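Local structure of rhamnose ABC transporter, periplasmic rhamnose-binding protein (Kribbella flavida, 4KVF) at residues 145-150 with 184-188; 155-159 with 274-278; 163-169 with 226-232. The protein probably binds a sugar, most likely rhamnose, outside the cytoplasmic membrane and passes it to an ABC transporter for uptake. All blocks are in the same frame, centred on the assembly; numbering follows the deposited sequence.

Following the chain, helix 145-159 comes first and serves two contacts: its start is used in interaction 1 and its last turn in interaction 2. Strand 164-170 follows, then helix 176-189, whose residues 184-188 return to 145-150 and close the shortest loop. At strand 226-231 the chain closes interaction 3 beside strand 164-170, and at 274-278 it reaches the end of helix 145-159 to close interaction 2. Interaction 3 thus lies wholly within the span of interaction 2, while interaction 1 crosses both. Together they tie two helices, two neighbouring sheet strands and strand 276-278 into one lobe; Met185 packs on Val168 and Val230, and Ala156 on Val228.

Interaction 1 (145-150 with 184-188); sequences TQGIGE and VMKTE
Val184 carries the apolar part of this contact, a knob seated among Thr145, Gln146, Gly149 and Glu150 of the facing helix. Its CG1, anti to the backbone N (chi1 175°), lies 3.6 Å from Gly149 CA, while CG2 rests against the carbonyl O of Thr145. A glycine suits position 149 because a CB there would collide with Val184 CG1. The short segments, 8.5 Å apart at closest approach, cross at -61°. Deeper in, selenomethionine Met185 brings CG to 3.9 Å from Gly149 O.

The polar contacts gather round the Gln146 amide. NE2 donates to Glu150 OE1 within its own helix at 2.7 Å, meeting that oxygen from above the carboxylate plane, and reaches Glu188 OE2 at 3.3 Å in a weak, bent bond. An amide suits this place, since it offers N-H groups to two acids. Those acids stand close, Glu150 OE1 3.8 Å from Glu188 OE2, a proximity probably eased by the amide and by Lys191, which forms a salt bridge with Glu188. Glu150 CG also packs on Glu188 CD.

One water donates to both Gln146 OE1, at 2.6 Å, and Thr187 OG1, bridging the helices. Both helices lie against the same face of the parallel sheet that contains the strand between them, a helix layer typical of the alpha/beta lobes of periplasmic binding proteins.

Interaction 2 (155-159 with 274-278); sequences MAKEL and KKFAL
The last turn of helix 145-159 packs here on strand 276-278, which pairs antiparallel with strand 330-332 beside the parallel sheet of an alpha/beta periplasmic binding protein lobe. Lys275 and Ala277 point toward the helix; Phe276, between them, turns away to pack on Met264, Val268 and the ring of Phe332. Selenomethionine Met155 makes the inner, apolar contact. Its chain is straight through chi2 (-175°), which carries SE to 3.7 Å from Phe276 C; the bend at chi3 (-58°) then turns CE to 3.7 Å from Ala277 CB. A long unbranched chain suits Met155 because it bridges the distance from helix to strand, and the small methyl of Ala277 suits the point where CE arrives.

Farther out, Leu159 CD2 meets Lys274 CE at 4.1 Å, the two chains running alongside with their ends heading opposite ways. Lys275 has a double use: its CD packs on Met155 CG while its amine reaches the charged rim. There Glu331 is its stronger salt-bridge partner, so the ammonium is shared between two acids. The second is the exposed Glu158, whose extended chain crosses the lysine at about a right angle; in this salt bridge Lys275 NZ meets Glu158 OE2 at 3.3 Å on the syn side, 29° out of the carboxylate plane.

Interaction 3 (163-169 with 226-232); sequences SGEIAVL and LKVIVSP
Ile166 and Val228 stand as neighbours on one face of the sheet, their side chains directed alike, on adjacent parallel strands of the doubly wound alpha/beta sheet in this lobe. CG2 of Ile166 stands 3.8 Å from Val228 CB; Val168 and Val230 follow on the same face, where helix 145-159 packs on both valines of the second strand. Branched side chains suit such a face because they fill it without long, flexible arms. On the other face, turned to helix 209-222, small Ala167 admits the branched end of Leu226, whose CD1 lies 3.9 Å from Ala167 CB. The backbones are laced by bonds such as Val230 N to Ala167 O, nearly straight at 174°.

Where the two strands begin, the extended Lys227 reaches back past the start of strand 164-170 and donates NZ to Ser163 O at 2.8 Å, from above the carbonyl plane, and to Ala160 O as well. A methionine here would probably leave both carbonyls without this donor and the turn before strand 164-170 less firmly held. Where they end, Pro232 CD packs on Val168 CG1 at 3.9 Å. Beside it Ser231, with OG swung opposite its own N (chi1 -168°), donates that hydroxyl to Leu169 O at 2.8 Å.

Interaction 1 (145-150 with 184-188)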
ATOM      1  N   THR A 145       3.197  -8.176   3.204  1.00 24.56           N
ATOM      2  CA  THR A 145       3.619  -8.904   2.022  1.00 23.89           C
ATOM      3  C   THR A 145       2.900 -10.253   1.963  1.00 23.41           C
ATOM      4  O   THR A 145       2.584 -10.742   0.879  1.00 23.16           O
ATOM      5  CB  THR A 145       5.136  -9.096   1.957  1.00 22.99           C
ATOM      6  OG1 THR A 145       5.572  -9.808   3.118  1.00 27.38           O
ATOM      7  CG2 THR A 145       5.837  -7.756   1.891  1.00 24.72           C
ATOM      8  N   GLN A 146       2.627 -10.837   3.128  1.00 20.89           N
ATOM      9  CA  GLN A 146       1.854 -12.074   3.196  1.00 23.24           C
ATOM     10  C   GLN A 146       0.465 -11.822   2.629  1.00 24.45           C
ATOM     11  O   GLN A 146      -0.051 -12.614   1.825  1.00 25.83           O
ATOM     12  CB  GLN A 146       1.737 -12.567   4.645  1.00 24.64           C
ATOM     13  CG  GLN A 146       0.990 -13.874   4.797  1.00 29.48           C
ATOM     14  CD  GLN A 146       1.666 -15.019   4.063  1.00 37.27           C
ATOM     15  OE1 GLN A 146       2.895 -15.077   3.962  1.00 34.22           O
ATOM     16  NE2 GLN A 146       0.862 -15.941   3.545  1.00 32.20           N
ATOM     17  N   GLY A 147      -0.141 -10.719   3.063  1.00 23.22           N
ATOM     18  CA  GLY A 147      -1.488 -10.381   2.617  1.00 26.25           C
ATOM     19  C   GLY A 147      -1.543 -10.217   1.112  1.00 23.82           C
ATOM     20  O   GLY A 147      -2.455 -10.708   0.435  1.00 27.40           O
ATOM     21  N   ILE A 148      -0.543  -9.530   0.575  1.00 22.68           N
ATOM     22  CA  ILE A 148      -0.515  -9.232  -0.848  1.00 23.87           C
ATOM     23  C   ILE A 148      -0.303 -10.528  -1.630  1.00 23.59           C
ATOM     24  O   ILE A 148      -1.037 -10.831  -2.570  1.00 21.51           O
ATOM     25  CB  ILE A 148       0.569  -8.175  -1.167  1.00 23.00           C
ATOM     26  CG1 ILE A 148       0.126  -6.817  -0.617  1.00 25.26           C
ATOM     27  CG2 ILE A 148       0.778  -8.042  -2.671  1.00 22.94           C
ATOM     28  CD1 ILE A 148       1.215  -5.768  -0.602  1.00 28.60           C
ATOM     29  N   GLY A 149       0.680 -11.320  -1.222  1.00 25.35           N
ATOM     30  CA  GLY A 149       0.969 -12.570  -1.910  1.00 23.21           C
ATOM     31  C   GLY A 149      -0.169 -13.576  -1.885  1.00 26.80           C
ATOM     32  O   GLY A 149      -0.432 -14.266  -2.886  1.00 26.47           O
ATOM     33  N   GLU A 150      -0.847 -13.667  -0.742  1.00 26.65           N
ATOM     34  CA  GLU A 150      -2.014 -14.539  -0.615  1.00 28.21           C
ATOM     35  C   GLU A 150      -3.114 -14.098  -1.563  1.00 23.77           C
ATOM     36  O   GLU A 150      -3.732 -14.925  -2.242  1.00 29.99           O
ATOM     37  CB  GLU A 150      -2.558 -14.544   0.819  1.00 32.73           C
ATOM     38  CG  GLU A 150      -1.828 -15.472   1.752  1.00 44.72           C
ATOM     39  CD  GLU A 150      -2.294 -15.317   3.181  1.00 45.72           C
ATOM     40  OE1 GLU A 150      -1.798 -16.059   4.055  1.00 54.95           O
ATOM     41  OE2 GLU A 150      -3.149 -14.440   3.427  1.00 50.23           O
ATOM     42  N   VAL A 184       6.274 -14.708  -1.499  1.00 24.87           N
ATOM     43  CA  VAL A 184       5.068 -15.145  -0.802  1.00 24.55           C
ATOM     44  C   VAL A 184       4.177 -15.979  -1.732  1.00 26.86           C
ATOM     45  O   VAL A 184       3.668 -17.031  -1.333  1.00 26.48           O
ATOM     46  CB  VAL A 184       4.280 -13.961  -0.208  1.00 25.53           C
ATOM     47  CG1 VAL A 184       2.965 -14.461   0.396  1.00 24.49           C
ATOM     48  CG2 VAL A 184       5.133 -13.267   0.855  1.00 26.28           C
HETATM   49  N   MSE A 185       4.020 -15.531  -2.975  1.00 24.36           N
HETATM   50  CA  MSE A 185       3.265 -16.308  -3.965  1.00 27.36           C
HETATM   51  C   MSE A 185       3.783 -17.740  -4.084  1.00 32.05           C
HETATM   52  O   MSE A 185       3.007 -18.699  -4.128  1.00 30.87           O
HETATM   53  CB  MSE A 185       3.320 -15.642  -5.334  1.00 25.46           C
HETATM   54  CG  MSE A 185       2.544 -14.353  -5.440  1.00 22.01           C
HETATM   55 SE   MSE A 185       2.564 -13.711  -7.290  0.69 28.23          SE
HETATM   56  CE  MSE A 185       1.497 -15.125  -8.082  1.00 29.22           C
ATOM     57  N   LYS A 186       5.105 -17.885  -4.148  1.00 24.96           N
ATOM     58  CA  LYS A 186       5.708 -19.213  -4.225  1.00 24.03           C
ATOM     59  C   LYS A 186       5.407 -20.056  -2.984  1.00 29.39           C
ATOM     60  O   LYS A 186       5.125 -21.249  -3.087  1.00 32.80           O
ATOM     61  CB  LYS A 186       7.226 -19.110  -4.428  1.00 29.70           C
ATOM     62  CG  LYS A 186       7.641 -18.575  -5.785  1.00 28.65           C
ATOM     63  CD  LYS A 186       9.162 -18.428  -5.861  1.00 36.95           C
ATOM     64  CE  LYS A 186       9.612 -17.880  -7.200  1.00 38.04           C
ATOM     65  NZ  LYS A 186      11.085 -17.652  -7.207  1.00 44.05           N
ATOM     66  N   THR A 187       5.466 -19.434  -1.810  1.00 32.78           N
ATOM     67  CA  THR A 187       5.197 -20.179  -0.583  1.00 29.42           C
ATOM     68  C   THR A 187       3.746 -20.636  -0.586  1.00 28.75           C
ATOM     69  O   THR A 187       3.445 -21.770  -0.201  1.00 33.32           O
ATOM     70  CB  THR A 187       5.520 -19.369   0.682  1.00 41.66           C
ATOM     71  OG1 THR A 187       4.560 -18.315   0.832  1.00 49.11           O
ATOM     72  CG2 THR A 187       6.925 -18.775   0.574  1.00 28.67           C
ATOM     73  N   GLU A 188       2.861 -19.753  -1.055  1.00 29.20           N
ATOM     74  CA  GLU A 188       1.443 -20.089  -1.191  1.00 33.19           C
ATOM     75  C   GLU A 188       1.192 -21.208  -2.197  1.00 36.10           C
ATOM     76  O   GLU A 188       0.436 -22.143  -1.925  1.00 37.64           O
ATOM     77  CB  GLU A 188       0.631 -18.855  -1.579  1.00 31.43           C
ATOM     78  CG  GLU A 188       0.393 -17.879  -0.443  1.00 41.77           C
ATOM     79  CD  GLU A 188      -0.517 -18.454   0.628  1.00 48.10           C
ATOM     80  OE1 GLU A 188      -1.690 -18.752   0.317  1.00 58.30           O
ATOM     81  OE2 GLU A 188      -0.055 -18.615   1.772  1.00 45.79           O
TER
HETATM   82  O   HOH W   1       4.429 -16.968   3.121  1.00 41.08           O

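Interaction 2 (155-159 with 274-278)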
HETATM    1  N   MSE A 155      -6.677 -14.757  -6.090  1.00 30.42           N
HETATM    2  CA  MSE A 155      -7.312 -14.245  -7.308  1.00 28.40           C
HETATM    3  C   MSE A 155      -6.916 -15.069  -8.534  1.00 30.98           C
HETATM    4  O   MSE A 155      -7.763 -15.402  -9.365  1.00 33.56           O
HETATM    5  CB  MSE A 155      -6.987 -12.757  -7.512  1.00 27.43           C
HETATM    6  CG  MSE A 155      -7.614 -11.858  -6.438  1.00 30.50           C
HETATM    7 SE   MSE A 155      -7.347  -9.953  -6.758  0.68 34.12          SE
HETATM    8  CE  MSE A 155      -5.395  -9.933  -6.816  1.00 26.84           C
ATOM      9  N   ALA A 156      -5.631 -15.402  -8.646  1.00 29.12           N
ATOM     10  CA  ALA A 156      -5.174 -16.223  -9.770  1.00 29.83           C
ATOM     11  C   ALA A 156      -5.894 -17.573  -9.815  1.00 35.80           C
ATOM     12  O   ALA A 156      -6.307 -18.031 -10.875  1.00 37.23           O
ATOM     13  CB  ALA A 156      -3.672 -16.427  -9.715  1.00 30.91           C
ATOM     14  N   LYS A 157      -6.063 -18.188  -8.647  1.00 32.48           N
ATOM     15  CA  LYS A 157      -6.703 -19.496  -8.553  1.00 30.95           C
ATOM     16  C   LYS A 157      -8.164 -19.450  -8.999  1.00 40.31           C
ATOM     17  O   LYS A 157      -8.617 -20.321  -9.735  1.00 44.71           O
ATOM     18  CB  LYS A 157      -6.605 -20.048  -7.128  1.00 38.74           C
ATOM     19  CG  LYS A 157      -7.057 -21.499  -6.983  1.00 44.47           C
ATOM     20  CD  LYS A 157      -6.713 -21.999  -5.589  1.00 45.87           C
ATOM     21  CE  LYS A 157      -7.082 -23.449  -5.363  1.00 58.28           C
ATOM     22  NZ  LYS A 157      -6.719 -23.822  -3.966  1.00 63.34           N
ATOM     23  N   GLU A 158      -8.888 -18.430  -8.548  1.00 44.03           N
ATOM     24  CA  GLU A 158     -10.279 -18.238  -8.954  1.00 41.47           C
ATOM     25  C   GLU A 158     -10.379 -18.056 -10.469  1.00 43.47           C
ATOM     26  O   GLU A 158     -11.163 -18.732 -11.136  1.00 46.29           O
ATOM     27  CB  GLU A 158     -10.878 -17.023  -8.237  1.00 44.89           C
ATOM     28  CG  GLU A 158     -10.955 -17.154  -6.723  1.00 54.70           C
ATOM     29  CD  GLU A 158     -11.253 -15.833  -6.030  1.00 67.03           C
ATOM     30  OE1 GLU A 158     -11.702 -15.860  -4.861  1.00 64.36           O
ATOM     31  OE2 GLU A 158     -11.027 -14.768  -6.649  1.00 75.15           O
ATOM     32  N   LEU A 159      -9.573 -17.146 -11.008  1.00 38.25           N
ATOM     33  CA  LEU A 159      -9.618 -16.826 -12.435  1.00 40.73           C
ATOM     34  C   LEU A 159      -9.229 -18.024 -13.302  1.00 41.09           C
ATOM     35  O   LEU A 159      -9.712 -18.173 -14.429  1.00 46.46           O
ATOM     36  CB  LEU A 159      -8.724 -15.610 -12.733  1.00 39.09           C
ATOM     37  CG  LEU A 159      -9.204 -14.288 -12.111  1.00 34.17           C
ATOM     38  CD1 LEU A 159      -8.082 -13.251 -12.087  1.00 36.63           C
ATOM     39  CD2 LEU A 159     -10.414 -13.762 -12.878  1.00 43.45           C
ATOM     40  N   LYS A 274     -11.363  -8.785 -14.438  1.00 46.60           N
ATOM     41  CA  LYS A 274     -12.513  -9.029 -13.576  1.00 46.01           C
ATOM     42  C   LYS A 274     -12.212  -8.656 -12.135  1.00 42.28           C
ATOM     43  O   LYS A 274     -13.086  -8.170 -11.414  1.00 45.41           O
ATOM     44  CB  LYS A 274     -12.976 -10.485 -13.684  1.00 44.96           C
ATOM     45  CG  LYS A 274     -13.476 -10.843 -15.086  1.00 50.62           C
ATOM     46  CD  LYS A 274     -14.233 -12.162 -15.117  1.00 62.22           C
ATOM     47  CE  LYS A 274     -13.371 -13.282 -15.679  1.00 66.24           C
ATOM     48  NZ  LYS A 274     -14.125 -14.563 -15.780  1.00 68.40           N
ATOM     49  N   LYS A 275     -10.964  -8.860 -11.730  1.00 35.18           N
ATOM     50  CA  LYS A 275     -10.573  -8.641 -10.352  1.00 40.34           C
ATOM     51  C   LYS A 275      -9.100  -8.244 -10.301  1.00 37.39           C
ATOM     52  O   LYS A 275      -8.285  -8.766 -11.064  1.00 36.31           O
ATOM     53  CB  LYS A 275     -10.788  -9.934  -9.560  1.00 46.60           C
ATOM     54  CG  LYS A 275     -11.224  -9.750  -8.119  1.00 57.87           C
ATOM     55  CD  LYS A 275     -11.467 -11.102  -7.447  1.00 63.55           C
ATOM     56  CE  LYS A 275     -12.920 -11.268  -7.005  1.00 64.15           C
ATOM     57  NZ  LYS A 275     -13.054 -12.293  -5.926  1.00 65.34           N
ATOM     58  N   PHE A 276      -8.776  -7.295  -9.427  1.00 34.02           N
ATOM     59  CA  PHE A 276      -7.390  -6.981  -9.091  1.00 29.46           C
ATOM     60  C   PHE A 276      -7.375  -6.391  -7.683  1.00 31.08           C
ATOM     61  O   PHE A 276      -8.434  -6.169  -7.097  1.00 34.77           O
ATOM     62  CB  PHE A 276      -6.719  -6.057 -10.136  1.00 34.85           C
ATOM     63  CG  PHE A 276      -7.239  -4.632 -10.149  1.00 36.96           C
ATOM     64  CD1 PHE A 276      -8.312  -4.271 -10.948  1.00 39.79           C
ATOM     65  CD2 PHE A 276      -6.622  -3.648  -9.388  1.00 37.25           C
ATOM     66  CE1 PHE A 276      -8.786  -2.964 -10.963  1.00 36.99           C
ATOM     67  CE2 PHE A 276      -7.083  -2.340  -9.400  1.00 40.57           C
ATOM     68  CZ  PHE A 276      -8.171  -1.996 -10.195  1.00 43.72           C
ATOM     69  N   ALA A 277      -6.190  -6.169  -7.130  1.00 29.55           N
ATOM     70  CA  ALA A 277      -6.077  -5.678  -5.760  1.00 28.00           C
ATOM     71  C   ALA A 277      -5.220  -4.426  -5.653  1.00 30.01           C
ATOM     72  O   ALA A 277      -4.427  -4.121  -6.535  1.00 29.95           O
ATOM     73  CB  ALA A 277      -5.493  -6.773  -4.856  1.00 27.32           C
ATOM     74  N   LEU A 278      -5.401  -3.697  -4.558  1.00 27.80           N
ATOM     75  CA  LEU A 278      -4.428  -2.716  -4.099  1.00 28.80           C
ATOM     76  C   LEU A 278      -4.857  -2.394  -2.677  1.00 31.27           C
ATOM     77  O   LEU A 278      -5.011  -3.297  -1.857  1.00 34.44           O
ATOM     78  CB  LEU A 278      -4.401  -1.453  -4.977  1.00 29.60           C
ATOM     79  CG  LEU A 278      -3.155  -0.564  -4.831  1.00 28.89           C
ATOM     80  CD1 LEU A 278      -1.912  -1.182  -5.507  1.00 28.14           C
ATOM     81  CD2 LEU A 278      -3.399   0.853  -5.343  1.00 32.12           C
TER

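Interaction 3 (163-169 with 226-232)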
ATOM      1  N   SER A 163      -7.206 -24.475 -11.425  1.00 50.63           N
ATOM      2  CA  SER A 163      -6.027 -25.166 -11.944  1.00 52.80           C
ATOM      3  C   SER A 163      -5.506 -24.566 -13.246  1.00 50.58           C
ATOM      4  O   SER A 163      -6.232 -23.874 -13.958  1.00 54.11           O
ATOM      5  CB  SER A 163      -6.340 -26.648 -12.160  1.00 49.61           C
ATOM      6  OG  SER A 163      -6.926 -26.850 -13.433  1.00 55.07           O
ATOM      7  N   GLY A 164      -4.245 -24.846 -13.557  1.00 43.57           N
ATOM      8  CA  GLY A 164      -3.677 -24.443 -14.831  1.00 46.38           C
ATOM      9  C   GLY A 164      -2.451 -23.570 -14.665  1.00 42.75           C
ATOM     10  O   GLY A 164      -1.999 -23.304 -13.544  1.00 37.99           O
ATOM     11  N   GLU A 165      -1.906 -23.109 -15.784  1.00 37.75           N
ATOM     12  CA  GLU A 165      -0.680 -22.323 -15.744  1.00 36.21           C
ATOM     13  C   GLU A 165      -0.929 -20.846 -15.459  1.00 39.96           C
ATOM     14  O   GLU A 165      -1.894 -20.251 -15.947  1.00 37.86           O
ATOM     15  CB  GLU A 165       0.094 -22.475 -17.052  1.00 38.00           C
ATOM     16  CG  GLU A 165       0.403 -23.917 -17.400  1.00 40.08           C
ATOM     17  CD  GLU A 165       1.087 -24.060 -18.743  1.00 44.54           C
ATOM     18  OE1 GLU A 165       1.161 -23.061 -19.488  1.00 44.22           O
ATOM     19  OE2 GLU A 165       1.547 -25.180 -19.056  1.00 49.57           O
ATOM     20  N   ILE A 166      -0.049 -20.266 -14.652  1.00 33.09           N
ATOM     21  CA  ILE A 166      -0.046 -18.833 -14.427  1.00 31.10           C
ATOM     22  C   ILE A 166       1.375 -18.309 -14.614  1.00 29.55           C
ATOM     23  O   ILE A 166       2.342 -19.067 -14.494  1.00 31.11           O
ATOM     24  CB  ILE A 166      -0.594 -18.465 -13.020  1.00 31.69           C
ATOM     25  CG1 ILE A 166       0.331 -18.967 -11.919  1.00 32.60           C
ATOM     26  CG2 ILE A 166      -2.006 -19.034 -12.820  1.00 33.00           C
ATOM     27  CD1 ILE A 166       0.002 -18.370 -10.539  1.00 29.70           C
ATOM     28  N   ALA A 167       1.505 -17.020 -14.925  1.00 29.34           N
ATOM     29  CA  ALA A 167       2.817 -16.403 -15.094  1.00 25.54           C
ATOM     30  C   ALA A 167       2.771 -15.062 -14.407  1.00 25.43           C
ATOM     31  O   ALA A 167       1.707 -14.481 -14.265  1.00 28.71           O
ATOM     32  CB  ALA A 167       3.148 -16.232 -16.556  1.00 27.60           C
ATOM     33  N   VAL A 168       3.919 -14.580 -13.954  1.00 22.94           N
ATOM     34  CA  VAL A 168       3.979 -13.271 -13.324  1.00 23.75           C
ATOM     35  C   VAL A 168       4.663 -12.296 -14.277  1.00 27.97           C
ATOM     36  O   VAL A 168       5.653 -12.644 -14.917  1.00 29.75           O
ATOM     37  CB  VAL A 168       4.751 -13.342 -11.981  1.00 22.85           C
ATOM     38  CG1 VAL A 168       5.131 -11.933 -11.466  1.00 19.68           C
ATOM     39  CG2 VAL A 168       3.930 -14.117 -10.950  1.00 23.95           C
ATOM     40  N   LEU A 169       4.093 -11.098 -14.401  1.00 26.31           N
ATOM     41  CA  LEU A 169       4.753  -9.986 -15.067  1.00 22.35           C
ATOM     42  C   LEU A 169       5.148  -8.981 -13.987  1.00 25.24           C
ATOM     43  O   LEU A 169       4.303  -8.296 -13.406  1.00 24.65           O
ATOM     44  CB  LEU A 169       3.826  -9.357 -16.122  1.00 23.45           C
ATOM     45  CG  LEU A 169       4.302  -8.080 -16.825  1.00 31.32           C
ATOM     46  CD1 LEU A 169       5.629  -8.310 -17.531  1.00 32.14           C
ATOM     47  CD2 LEU A 169       3.257  -7.592 -17.832  1.00 32.28           C
ATOM     48  N   LEU A 226      -1.607 -20.744 -21.126  1.00 42.97           N
ATOM     49  CA  LEU A 226      -1.623 -19.820 -19.998  1.00 38.14           C
ATOM     50  C   LEU A 226      -3.047 -19.396 -19.623  1.00 41.68           C
ATOM     51  O   LEU A 226      -3.837 -19.015 -20.488  1.00 41.14           O
ATOM     52  CB  LEU A 226      -0.789 -18.590 -20.341  1.00 44.17           C
ATOM     53  CG  LEU A 226      -0.381 -17.693 -19.183  1.00 37.25           C
ATOM     54  CD1 LEU A 226       0.432 -18.481 -18.174  1.00 36.08           C
ATOM     55  CD2 LEU A 226       0.421 -16.517 -19.716  1.00 39.39           C
ATOM     56  N   LYS A 227      -3.377 -19.466 -18.336  1.00 37.44           N
ATOM     57  CA  LYS A 227      -4.702 -19.056 -17.881  1.00 40.12           C
ATOM     58  C   LYS A 227      -4.729 -17.648 -17.281  1.00 37.81           C
ATOM     59  O   LYS A 227      -5.700 -16.917 -17.438  1.00 37.18           O
ATOM     60  CB  LYS A 227      -5.266 -20.060 -16.865  1.00 47.75           C
ATOM     61  CG  LYS A 227      -5.842 -21.326 -17.483  1.00 53.77           C
ATOM     62  CD  LYS A 227      -6.945 -21.889 -16.597  1.00 60.96           C
ATOM     63  CE  LYS A 227      -7.306 -23.320 -16.962  1.00 59.84           C
ATOM     64  NZ  LYS A 227      -8.174 -23.939 -15.914  1.00 63.30           N
ATOM     65  N   VAL A 228      -3.678 -17.283 -16.558  1.00 37.92           N
ATOM     66  CA  VAL A 228      -3.665 -16.011 -15.851  1.00 34.78           C
ATOM     67  C   VAL A 228      -2.291 -15.379 -15.916  1.00 34.87           C
ATOM     68  O   VAL A 228      -1.290 -16.055 -15.710  1.00 31.46           O
ATOM     69  CB  VAL A 228      -4.024 -16.185 -14.352  1.00 33.08           C
ATOM     70  CG1 VAL A 228      -4.236 -14.829 -13.695  1.00 30.92           C
ATOM     71  CG2 VAL A 228      -5.277 -17.048 -14.184  1.00 39.14           C
ATOM     72  N   ILE A 229      -2.249 -14.080 -16.202  1.00 30.55           N
ATOM     73  CA  ILE A 229      -1.050 -13.295 -15.976  1.00 27.85           C
ATOM     74  C   ILE A 229      -1.303 -12.489 -14.715  1.00 27.53           C
ATOM     75  O   ILE A 229      -2.306 -11.781 -14.633  1.00 29.52           O
ATOM     76  CB  ILE A 229      -0.765 -12.321 -17.134  1.00 32.14           C
ATOM     77  CG1 ILE A 229      -0.518 -13.098 -18.431  1.00 33.56           C
ATOM     78  CG2 ILE A 229       0.420 -11.429 -16.786  1.00 30.02           C
ATOM     79  CD1 ILE A 229      -0.165 -12.231 -19.617  1.00 36.13           C
ATOM     80  N   VAL A 230      -0.405 -12.606 -13.735  1.00 24.69           N
ATOM     81  CA  VAL A 230      -0.498 -11.850 -12.490  1.00 25.18           C
ATOM     82  C   VAL A 230       0.591 -10.786 -12.528  1.00 28.25           C
ATOM     83  O   VAL A 230       1.768 -11.116 -12.603  1.00 25.82           O
ATOM     84  CB  VAL A 230      -0.221 -12.747 -11.246  1.00 22.56           C
ATOM     85  CG1 VAL A 230      -0.336 -11.944  -9.954  1.00 20.79           C
ATOM     86  CG2 VAL A 230      -1.161 -13.951 -11.213  1.00 23.92           C
ATOM     87  N   SER A 231       0.214  -9.513 -12.496  1.00 26.28           N
ATOM     88  CA  SER A 231       1.212  -8.447 -12.571  1.00 22.81           C
ATOM     89  C   SER A 231       1.137  -7.561 -11.343  1.00 22.76           C
ATOM     90  O   SER A 231       0.265  -6.695 -11.258  1.00 26.58           O
ATOM     91  CB  SER A 231       1.003  -7.621 -13.845  1.00 25.93           C
ATOM     92  OG  SER A 231       2.103  -6.757 -14.077  1.00 30.07           O
ATOM     93  N   PRO A 232       2.049  -7.783 -10.379  1.00 23.19           N
ATOM     94  CA  PRO A 232       2.059  -7.027  -9.124  1.00 21.83           C
ATOM     95  C   PRO A 232       2.790  -5.700  -9.296  1.00 22.87           C
ATOM     96  O   PRO A 232       3.741  -5.397  -8.579  1.00 28.35           O
ATOM     97  CB  PRO A 232       2.816  -7.953  -8.172  1.00 25.56           C
ATOM     98  CG  PRO A 232       3.797  -8.666  -9.071  1.00 24.70           C
ATOM     99  CD  PRO A 232       3.043  -8.876 -10.383  1.00 22.70           C
TER